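Local coordinates for protein pyruvate synthase subunit porC (PDB 2RAA) that is the gamma subunit of a heterotetrameric pyruvate synthase, which converts pyruvate and CoA to acetyl-CoA and CO2 while reducing ferredoxin, at residues E93-V101 against K116-F127; E83-E93 against G103-T114. One frame throughout, in Å; residues are numbered along the deposited sequence.

Contact 1: E93-V101 against K116-F127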
loop_
_atom_site.group_PDB
_atom_site.type_symbol
_atom_site.label_atom_id
_atom_site.label_comp_id
_atom_site.label_asym_id
_atom_site.label_seq_id
_atom_site.Cartn_x
_atom_site.Cartn_y
_atom_site.Cartn_z
ATOM N N GLU A 93 -9.134 -2.059 -7.397
ATOM C CA GLU A 93 -8.913 -1.882 -8.864
ATOM C C GLU A 93 -9.960 -0.986 -9.511
ATOM O O GLU A 93 -9.726 -0.286 -10.484
ATOM C CB GLU A 93 -8.842 -3.230 -9.600
ATOM C CG GLU A 93 -10.049 -4.145 -9.415
ATOM C CD GLU A 93 -10.060 -5.330 -10.382
ATOM O OE1 GLU A 93 -9.162 -6.243 -10.300
ATOM O OE2 GLU A 93 -11.003 -5.339 -11.218
ATOM N N THR A 94 -11.130 -1.040 -8.918
ATOM C CA THR A 94 -12.255 -0.260 -9.326
ATOM C C THR A 94 -12.032 1.234 -9.390
ATOM O O THR A 94 -12.724 1.929 -10.123
ATOM C CB THR A 94 -13.349 -0.543 -8.363
ATOM O OG1 THR A 94 -14.237 -1.447 -8.997
ATOM C CG2 THR A 94 -14.039 0.684 -7.984
ATOM N N LEU A 95 -11.071 1.730 -8.629
ATOM C CA LEU A 95 -10.765 3.156 -8.607
ATOM C C LEU A 95 -9.744 3.579 -9.684
ATOM O O LEU A 95 -9.434 4.770 -9.794
ATOM C CB LEU A 95 -10.235 3.522 -7.213
ATOM C CG LEU A 95 -11.219 3.273 -6.067
ATOM C CD1 LEU A 95 -10.515 3.390 -4.773
ATOM C CD2 LEU A 95 -12.398 4.246 -6.128
ATOM N N LEU A 96 -9.222 2.627 -10.465
ATOM C CA LEU A 96 -8.206 2.925 -11.461
ATOM C C LEU A 96 -8.766 3.882 -12.509
ATOM O O LEU A 96 -9.873 3.689 -13.006
ATOM C CB LEU A 96 -7.683 1.653 -12.135
ATOM C CG LEU A 96 -6.655 0.763 -11.409
ATOM C CD1 LEU A 96 -6.465 -0.542 -12.179
ATOM C CD2 LEU A 96 -5.289 1.453 -11.204
ATOM N N SER A 97 -7.984 4.910 -12.833
ATOM C CA SER A 97 -8.375 5.982 -13.755
ATOM C C SER A 97 -7.144 6.853 -13.942
ATOM O O SER A 97 -6.246 6.831 -13.105
ATOM C CB SER A 97 -9.506 6.843 -13.170
ATOM O OG SER A 97 -9.033 7.754 -12.182
ATOM N N PRO A 98 -7.100 7.648 -15.015
ATOM C CA PRO A 98 -5.912 8.480 -15.229
ATOM C C PRO A 98 -5.722 9.579 -14.166
ATOM O O PRO A 98 -4.598 10.032 -13.952
ATOM C CB PRO A 98 -6.155 9.079 -16.621
ATOM C CG PRO A 98 -7.643 9.085 -16.771
ATOM C CD PRO A 98 -8.116 7.845 -16.066
ATOM N N ALA A 99 -6.806 9.995 -13.506
ATOM C CA ALA A 99 -6.735 10.971 -12.415
ATOM C C ALA A 99 -5.949 10.419 -11.223
ATOM O O ALA A 99 -5.290 11.162 -10.492
ATOM C CB ALA A 99 -8.139 11.345 -11.964
ATOM N N ILE A 100 -6.022 9.102 -11.053
ATOM C CA ILE A 100 -5.423 8.409 -9.909
ATOM C C ILE A 100 -3.906 8.386 -10.023
ATOM O O ILE A 100 -3.227 8.066 -9.060
ATOM C CB ILE A 100 -6.009 6.941 -9.783
ATOM C CG1 ILE A 100 -6.592 6.707 -8.395
ATOM C CG2 ILE A 100 -5.018 5.855 -10.214
ATOM C CD1 ILE A 100 -7.880 7.550 -8.164
ATOM N N VAL A 101 -3.388 8.734 -11.199
ATOM C CA VAL A 101 -1.961 8.667 -11.494
ATOM C C VAL A 101 -1.335 10.065 -11.689
ATOM O O VAL A 101 -0.164 10.203 -12.049
ATOM C CB VAL A 101 -1.749 7.715 -12.688
ATOM C CG1 VAL A 101 -0.493 8.047 -13.462
ATOM C CG2 VAL A 101 -1.755 6.253 -12.207
ATOM N N LYS A 116 -5.863 -8.774 -12.389
ATOM C CA LYS A 116 -5.592 -8.515 -13.788
ATOM C C LYS A 116 -4.107 -8.214 -14.033
ATOM O O LYS A 116 -3.297 -8.308 -13.107
ATOM C CB LYS A 116 -6.537 -7.435 -14.274
ATOM C CG LYS A 116 -7.977 -7.946 -14.152
ATOM C CD LYS A 116 -9.031 -6.927 -14.495
ATOM C CE LYS A 116 -10.430 -7.491 -14.236
ATOM N NZ LYS A 116 -11.437 -6.390 -14.084
ATOM N N ASP A 117 -3.756 -7.902 -15.285
ATOM C CA ASP A 117 -2.348 -7.785 -15.725
ATOM C C ASP A 117 -1.924 -6.356 -15.979
ATOM O O ASP A 117 -2.756 -5.435 -15.973
ATOM C CB ASP A 117 -2.101 -8.609 -17.007
ATOM C CG ASP A 117 -2.906 -8.101 -18.212
ATOM O OD1 ASP A 117 -3.906 -7.370 -18.036
ATOM O OD2 ASP A 117 -2.549 -8.447 -19.347
ATOM N N PHE A 118 -0.629 -6.190 -16.246
ATOM C CA PHE A 118 -0.051 -4.863 -16.427
ATOM C C PHE A 118 -0.748 -4.091 -17.534
ATOM O O PHE A 118 -1.024 -2.899 -17.389
ATOM C CB PHE A 118 1.451 -4.939 -16.707
ATOM C CG PHE A 118 2.211 -5.810 -15.739
ATOM C CD1 PHE A 118 2.280 -5.484 -14.400
ATOM C CD2 PHE A 118 2.865 -6.954 -16.178
ATOM C CE1 PHE A 118 2.973 -6.289 -13.509
ATOM C CE2 PHE A 118 3.558 -7.760 -15.296
ATOM C CZ PHE A 118 3.613 -7.426 -13.959
ATOM N N GLU A 119 -1.045 -4.783 -18.631
ATOM C CA GLU A 119 -1.704 -4.183 -19.792
ATOM C C GLU A 119 -3.068 -3.593 -19.437
ATOM O O GLU A 119 -3.408 -2.508 -19.895
ATOM C CB GLU A 119 -1.860 -5.226 -20.905
ATOM C CG GLU A 119 -2.251 -4.655 -22.255
ATOM C CD GLU A 119 -2.275 -5.722 -23.352
ATOM O OE1 GLU A 119 -2.717 -6.869 -23.068
ATOM O OE2 GLU A 119 -1.860 -5.403 -24.498
ATOM N N PHE A 120 -3.845 -4.308 -18.626
ATOM C CA PHE A 120 -5.146 -3.803 -18.178
ATOM C C PHE A 120 -4.998 -2.512 -17.374
ATOM O O PHE A 120 -5.730 -1.538 -17.582
ATOM C CB PHE A 120 -5.882 -4.844 -17.328
ATOM C CG PHE A 120 -7.105 -4.300 -16.660
ATOM C CD1 PHE A 120 -8.230 -3.988 -17.402
ATOM C CD2 PHE A 120 -7.123 -4.065 -15.293
ATOM C CE1 PHE A 120 -9.367 -3.464 -16.786
ATOM C CE2 PHE A 120 -8.247 -3.548 -14.669
ATOM C CZ PHE A 120 -9.374 -3.251 -15.411
ATOM N N VAL A 121 -4.040 -2.528 -16.453
ATOM C CA VAL A 121 -3.776 -1.386 -15.584
ATOM C C VAL A 121 -3.300 -0.185 -16.410
ATOM O O VAL A 121 -3.678 0.961 -16.154
ATOM C CB VAL A 121 -2.714 -1.735 -14.512
ATOM C CG1 VAL A 121 -2.403 -0.508 -13.644
ATOM C CG2 VAL A 121 -3.178 -2.919 -13.659
ATOM N N ARG A 122 -2.467 -0.473 -17.403
ATOM C CA ARG A 122 -1.946 0.539 -18.314
ATOM C C ARG A 122 -3.061 1.207 -19.101
ATOM O O ARG A 122 -3.023 2.409 -19.329
ATOM C CB ARG A 122 -0.981 -0.118 -19.286
ATOM C CG ARG A 122 0.315 0.629 -19.465
ATOM C CD ARG A 122 1.465 -0.356 -19.623
ATOM N NE ARG A 122 2.666 0.106 -18.928
ATOM C CZ ARG A 122 3.679 -0.682 -18.577
ATOM N NH1 ARG A 122 3.649 -1.993 -18.848
ATOM N NH2 ARG A 122 4.721 -0.152 -17.946
ATOM N N LYS A 123 -4.045 0.414 -19.519
ATOM C CA LYS A 123 -5.184 0.908 -20.297
ATOM C C LYS A 123 -6.030 1.825 -19.448
ATOM O O LYS A 123 -6.402 2.910 -19.889
ATOM C CB LYS A 123 -6.059 -0.252 -20.809
ATOM C CG LYS A 123 -7.238 0.165 -21.710
ATOM N N LYS A 124 -6.330 1.378 -18.232
ATOM C CA LYS A 124 -7.189 2.134 -17.313
ATOM C C LYS A 124 -6.588 3.465 -16.839
ATOM O O LYS A 124 -7.321 4.429 -16.599
ATOM C CB LYS A 124 -7.563 1.257 -16.102
ATOM C CG LYS A 124 -8.792 0.386 -16.322
ATOM C CD LYS A 124 -10.057 1.185 -16.033
ATOM C CE LYS A 124 -11.342 0.451 -16.431
ATOM N NZ LYS A 124 -11.576 0.451 -17.910
ATOM N N THR A 125 -5.266 3.519 -16.722
ATOM C CA THR A 125 -4.591 4.690 -16.161
ATOM C C THR A 125 -3.822 5.535 -17.172
ATOM O O THR A 125 -3.787 6.770 -17.066
ATOM C CB THR A 125 -3.568 4.265 -15.088
ATOM O OG1 THR A 125 -2.580 3.413 -15.685
ATOM C CG2 THR A 125 -4.262 3.555 -13.909
ATOM N N GLY A 126 -3.188 4.870 -18.130
ATOM C CA GLY A 126 -2.318 5.542 -19.097
ATOM C C GLY A 126 -0.920 5.737 -18.517
ATOM O O GLY A 126 -0.146 6.599 -18.968
ATOM N N PHE A 127 -0.594 4.932 -17.513
ATOM C CA PHE A 127 0.698 4.989 -16.888
ATOM C C PHE A 127 1.721 4.069 -17.571
ATOM O O PHE A 127 1.620 2.829 -17.542
ATOM C CB PHE A 127 0.587 4.635 -15.400
ATOM C CG PHE A 127 1.867 4.840 -14.656
ATOM C CD1 PHE A 127 2.375 6.121 -14.490
ATOM C CD2 PHE A 127 2.586 3.764 -14.161
ATOM C CE1 PHE A 127 3.576 6.327 -13.836
ATOM C CE2 PHE A 127 3.790 3.954 -13.502
ATOM C CZ PHE A 127 4.289 5.235 -13.335
#
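Leu96 and Val101 reach across from the loop 93-101 to the helix 118-125, and Thr125, near the end of that helix, is their common partner. Leu96 sends CD2 to within 3.6 Å of Thr125 CG2, while its CD1 comes obliquely to Phe120, 4.3 Å from CE2. Val101 splits its branches: with CG1 anti to the backbone N (chi1 153°), that methyl meets Phe127 CD1 at 3.6 Å, and CG2 lies against Thr125 CB.

The polar half of Thr125 is turned back into its own helix. OG1, placed between N and the carbonyl carbon (chi1 61°), bonds to Val121 O at 2.7 Å and accepts from Phe127 N, forming an ST turn; Thr125 N reaches Val121 O from the other face of that carbonyl. A valine here would probably keep the apolar contact with Leu96 but leave Phe127 N without its side-chain acceptor, loosening the turn that leads out of the helix.

Backbone carbonyls at the helix end also take part, Pro98 CA approaching Thr125 O at 3.3 Å in a CA-H...O contact. At the exposed end a salt bridge joins Lys116 NZ to Glu93 OE2 over 3.1 Å, on the syn side of the carboxylate, whose OE1 is held by Thr114. Lys116 CD rests over one face of the Phe120 ring, toward its rim.

The loop and helix thus pack together over one face of the central sheet, where Leu96 touches Val112, and Val101, Val121 and Phe127 touch Leu110 of strand 109-113; Val121 also meets Ile131 of strand 130-134.

Contact 2: E83-E93 against G103-T114. With SO4 (sulfate ion), chain C.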
loop_
_atom_site.group_PDB
_atom_site.type_symbol
_atom_site.label_atom_id
_atom_site.label_comp_id
_atom_site.label_asym_id
_atom_site.label_seq_id
_atom_site.Cartn_x
_atom_site.Cartn_y
_atom_site.Cartn_z
ATOM N N GLU A 83 0.858 15.867 -4.091
ATOM C CA GLU A 83 0.587 16.091 -5.509
ATOM C C GLU A 83 1.616 15.378 -6.387
ATOM O O GLU A 83 1.310 15.089 -7.540
ATOM C CB GLU A 83 0.500 17.601 -5.821
ATOM C CG GLU A 83 -0.742 18.263 -5.173
ATOM C CD GLU A 83 -0.475 19.670 -4.617
ATOM O OE1 GLU A 83 0.101 20.504 -5.359
ATOM O OE2 GLU A 83 -0.850 19.937 -3.437
ATOM N N ASN A 84 2.798 15.054 -5.842
ATOM C CA ASN A 84 3.857 14.403 -6.629
ATOM C C ASN A 84 4.474 13.170 -5.994
ATOM O O ASN A 84 5.668 13.160 -5.665
ATOM C CB ASN A 84 4.944 15.403 -6.915
ATOM C CG ASN A 84 4.479 16.463 -7.825
ATOM O OD1 ASN A 84 4.468 16.284 -9.048
ATOM N ND2 ASN A 84 4.054 17.581 -7.249
ATOM N N PRO A 85 3.682 12.098 -5.892
ATOM C CA PRO A 85 4.136 10.913 -5.189
ATOM C C PRO A 85 5.151 10.069 -5.950
ATOM O O PRO A 85 5.126 9.986 -7.172
ATOM C CB PRO A 85 2.855 10.121 -5.013
ATOM C CG PRO A 85 2.063 10.465 -6.209
ATOM C CD PRO A 85 2.334 11.919 -6.447
ATOM N N ASP A 86 6.014 9.418 -5.190
ATOM C CA ASP A 86 6.989 8.477 -5.718
ATOM C C ASP A 86 6.315 7.147 -6.018
ATOM O O ASP A 86 6.797 6.398 -6.878
ATOM C CB ASP A 86 8.109 8.274 -4.700
ATOM C CG ASP A 86 8.939 9.554 -4.479
ATOM O OD1 ASP A 86 9.559 10.030 -5.450
ATOM O OD2 ASP A 86 8.982 10.072 -3.337
ATOM N N VAL A 87 5.191 6.881 -5.337
ATOM C CA VAL A 87 4.457 5.630 -5.503
ATOM C C VAL A 87 3.005 5.885 -5.277
ATOM O O VAL A 87 2.655 6.611 -4.371
ATOM C CB VAL A 87 4.872 4.546 -4.439
ATOM C CG1 VAL A 87 4.081 3.250 -4.606
ATOM C CG2 VAL A 87 6.395 4.242 -4.537
ATOM N N VAL A 88 2.166 5.290 -6.113
ATOM C CA VAL A 88 0.706 5.364 -5.987
ATOM C C VAL A 88 0.270 3.946 -5.763
ATOM O O VAL A 88 0.701 3.052 -6.480
ATOM C CB VAL A 88 0.021 5.994 -7.257
ATOM C CG1 VAL A 88 -1.473 5.828 -7.214
ATOM C CG2 VAL A 88 0.377 7.502 -7.372
ATOM N N VAL A 89 -0.579 3.755 -4.752
ATOM C CA VAL A 89 -1.015 2.447 -4.297
ATOM C C VAL A 89 -2.521 2.433 -4.399
ATOM O O VAL A 89 -3.183 3.270 -3.819
ATOM C CB VAL A 89 -0.620 2.194 -2.822
ATOM C CG1 VAL A 89 -1.107 0.855 -2.355
ATOM C CG2 VAL A 89 0.876 2.308 -2.634
ATOM N N VAL A 90 -3.065 1.510 -5.175
ATOM C CA VAL A 90 -4.501 1.465 -5.406
ATOM C C VAL A 90 -4.987 0.125 -4.881
ATOM O O VAL A 90 -4.756 -0.902 -5.475
ATOM C CB VAL A 90 -4.831 1.685 -6.912
ATOM C CG1 VAL A 90 -6.305 1.488 -7.189
ATOM C CG2 VAL A 90 -4.389 3.092 -7.340
ATOM N N ILE A 91 -5.661 0.144 -3.748
ATOM C CA ILE A 91 -6.041 -1.086 -3.107
ATOM C C ILE A 91 -7.398 -1.584 -3.570
ATOM O O ILE A 91 -7.848 -2.652 -3.105
ATOM C CB ILE A 91 -5.973 -0.986 -1.539
ATOM C CG1 ILE A 91 -7.070 -0.108 -0.957
ATOM C CG2 ILE A 91 -4.599 -0.491 -1.090
ATOM C CD1 ILE A 91 -7.103 -0.166 0.538
ATOM N N ASP A 92 -8.056 -0.826 -4.459
ATOM C CA ASP A 92 -9.324 -1.272 -5.075
ATOM C C ASP A 92 -9.291 -1.009 -6.574
ATOM O O ASP A 92 -9.428 0.143 -6.973
ATOM C CB ASP A 92 -10.498 -0.555 -4.429
ATOM C CG ASP A 92 -11.829 -0.943 -5.045
ATOM O OD1 ASP A 92 -11.866 -1.577 -6.121
ATOM O OD2 ASP A 92 -12.850 -0.620 -4.436
ATOM N N GLU A 93 -9.134 -2.059 -7.397
ATOM C CA GLU A 93 -8.913 -1.882 -8.864
ATOM C C GLU A 93 -9.960 -0.986 -9.511
ATOM O O GLU A 93 -9.726 -0.286 -10.484
ATOM C CB GLU A 93 -8.842 -3.230 -9.600
ATOM C CG GLU A 93 -10.049 -4.145 -9.415
ATOM C CD GLU A 93 -10.060 -5.330 -10.382
ATOM O OE1 GLU A 93 -9.162 -6.243 -10.300
ATOM O OE2 GLU A 93 -11.003 -5.339 -11.218
ATOM N N GLY A 103 0.618 13.337 -11.099
ATOM C CA GLY A 103 1.829 13.636 -10.332
ATOM C C GLY A 103 2.831 12.496 -10.231
ATOM O O GLY A 103 3.952 12.685 -9.731
ATOM N N LEU A 104 2.448 11.318 -10.727
ATOM C CA LEU A 104 3.333 10.157 -10.685
ATOM C C LEU A 104 4.348 10.227 -11.821
ATOM O O LEU A 104 4.008 10.183 -13.012
ATOM C CB LEU A 104 2.540 8.834 -10.724
ATOM C CG LEU A 104 3.309 7.513 -10.503
ATOM C CD1 LEU A 104 4.092 7.457 -9.174
ATOM C CD2 LEU A 104 2.345 6.352 -10.593
ATOM N N SER A 105 5.604 10.337 -11.432
ATOM C CA SER A 105 6.696 10.355 -12.384
ATOM C C SER A 105 6.755 9.064 -13.168
ATOM O O SER A 105 6.069 8.102 -12.848
ATOM C CB SER A 105 8.019 10.524 -11.644
ATOM O OG SER A 105 9.107 10.203 -12.476
ATOM N N GLU A 106 7.607 9.052 -14.182
ATOM C CA GLU A 106 7.828 7.868 -14.977
ATOM C C GLU A 106 8.755 6.906 -14.237
ATOM O O GLU A 106 8.557 5.688 -14.337
ATOM C CB GLU A 106 8.369 8.228 -16.369
ATOM C CG GLU A 106 7.347 8.987 -17.254
ATOM C CD GLU A 106 6.235 8.090 -17.817
ATOM O OE1 GLU A 106 6.505 7.360 -18.807
ATOM O OE2 GLU A 106 5.090 8.153 -17.293
ATOM N N ASP A 107 9.737 7.416 -13.475
ATOM C CA ASP A 107 10.567 6.496 -12.653
ATOM C C ASP A 107 9.878 6.076 -11.330
ATOM O O ASP A 107 10.503 5.441 -10.496
ATOM C CB ASP A 107 12.102 6.867 -12.514
ATOM C CG ASP A 107 12.391 8.300 -12.008
ATOM O OD1 ASP A 107 11.615 8.840 -11.192
ATOM O OD2 ASP A 107 13.448 8.875 -12.407
ATOM N N GLY A 108 8.577 6.364 -11.194
ATOM C CA GLY A 108 7.791 5.994 -10.017
ATOM C C GLY A 108 7.062 4.671 -10.201
ATOM O O GLY A 108 7.159 4.074 -11.269
ATOM N N ILE A 109 6.306 4.238 -9.175
ATOM C CA ILE A 109 5.635 2.935 -9.180
ATOM C C ILE A 109 4.155 3.054 -8.984
ATOM O O ILE A 109 3.689 3.804 -8.157
ATOM C CB ILE A 109 6.163 1.997 -8.041
ATOM C CG1 ILE A 109 7.646 1.693 -8.262
ATOM C CG2 ILE A 109 5.353 0.698 -7.957
ATOM C CD1 ILE A 109 8.272 0.767 -7.231
ATOM N N LEU A 110 3.413 2.276 -9.746
ATOM C CA LEU A 110 1.984 2.153 -9.546
ATOM C C LEU A 110 1.798 0.728 -9.037
ATOM O O LEU A 110 2.118 -0.234 -9.726
ATOM C CB LEU A 110 1.229 2.414 -10.832
ATOM C CG LEU A 110 -0.260 2.176 -10.876
ATOM C CD1 LEU A 110 -1.005 2.908 -9.759
ATOM C CD2 LEU A 110 -0.749 2.609 -12.263
ATOM N N LEU A 111 1.325 0.617 -7.797
ATOM C CA LEU A 111 1.126 -0.670 -7.144
ATOM C C LEU A 111 -0.387 -0.862 -7.007
ATOM O O LEU A 111 -1.088 0.063 -6.553
ATOM C CB LEU A 111 1.847 -0.675 -5.777
ATOM C CG LEU A 111 1.548 -1.848 -4.828
ATOM C CD1 LEU A 111 1.975 -3.189 -5.423
ATOM C CD2 LEU A 111 2.142 -1.590 -3.439
ATOM N N VAL A 112 -0.891 -2.037 -7.412
ATOM C CA VAL A 112 -2.340 -2.296 -7.478
ATOM C C VAL A 112 -2.726 -3.678 -6.959
ATOM O O VAL A 112 -2.028 -4.655 -7.166
ATOM C CB VAL A 112 -2.899 -2.114 -8.935
ATOM C CG1 VAL A 112 -4.428 -2.071 -8.954
ATOM C CG2 VAL A 112 -2.371 -0.826 -9.575
ATOM N N ASN A 113 -3.867 -3.718 -6.271
ATOM C CA ASN A 113 -4.479 -4.938 -5.745
ATOM C C ASN A 113 -5.386 -5.360 -6.859
ATOM O O ASN A 113 -6.454 -4.781 -7.060
ATOM C CB ASN A 113 -5.319 -4.650 -4.484
ATOM C CG ASN A 113 -6.204 -5.825 -4.071
ATOM O OD1 ASN A 113 -5.850 -6.975 -4.269
ATOM N ND2 ASN A 113 -7.342 -5.523 -3.441
ATOM N N THR A 114 -4.953 -6.345 -7.618
ATOM C CA THR A 114 -5.733 -6.751 -8.752
ATOM C C THR A 114 -5.342 -8.108 -9.183
ATOM O O THR A 114 -4.192 -8.494 -9.039
ATOM C CB THR A 114 -5.496 -5.807 -9.947
ATOM O OG1 THR A 114 -6.442 -6.105 -10.982
ATOM C CG2 THR A 114 -4.041 -5.910 -10.480
HETATM S S SO4 C . 4.199 16.919 -2.941
HETATM O O1 SO4 C . 4.690 17.938 -3.860
HETATM O O2 SO4 C . 4.069 15.673 -3.716
HETATM O O3 SO4 C . 5.187 16.777 -1.875
HETATM O O4 SO4 C . 2.897 17.353 -2.417
HETATM O O HOH W 1 -9.050 -4.570 -6.331
#
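Val87 and Ile109 lie side by side and point the same way, as do Val89 and Leu111, in a pair of parallel neighbours from the central mixed beta-sheet. The strands 87-90 and 109-113 run in the same direction at 12° to each other, joined by the staggered backbone bonds of a parallel pair, such as Leu111 N to Val88 O at 2.8 Å. These four side chains share the face packed against helix 150-161.

On the other face, Val88, Val90, Leu110 and Val112 are less evenly matched. Leu110, its CG anti to the backbone N (chi1 173°), lays CD1 across toward both valines, 3.9 Å from Val88 CG1 and 4.2 Å from Val90 CG2. Leu104, from the loop before the strand, brings CD2 to Val88 CG2.

Gly103 packs closely against the backbone before strand 87-90, its CA 3.2 Å from Glu83 O in a CA-H...O contact; a sulfate ion, probably from the crystallisation liquor, is bound by Glu83 N and Asn84 N.

Beyond the strands, Thr114 OG1 donates to Glu93 OE1 from above the carboxylate plane, and a water bridges Glu93 N to Asn113 O. The Asn113 amide, also held by Ala136 and Thr137, points ND2 at Ile91 O, 2.9 Å away and 41° out of the carbonyl plane.

How the contacts relate
Contact 2 is the buried one, joining two neighbouring strands in the middle of the sheet; contact 1 is partly buried and lays the loop 93-101 and the helix 118-125 over that sheet. Their chemistry follows: a ladder of backbone hydrogen bonds flanked by aliphatic side chains on both faces in contact 2, against methyl packing and a salt bridge at the surface in contact 1. Their segments alternate along the chain, and Glu93 belongs to both, its carboxylate serving Lys116 in one and Thr114 in the other. They also touch directly, Phe127 CE1 lying 3.5 Å from Leu104 CD2, so the apolar layer continues from one to the other.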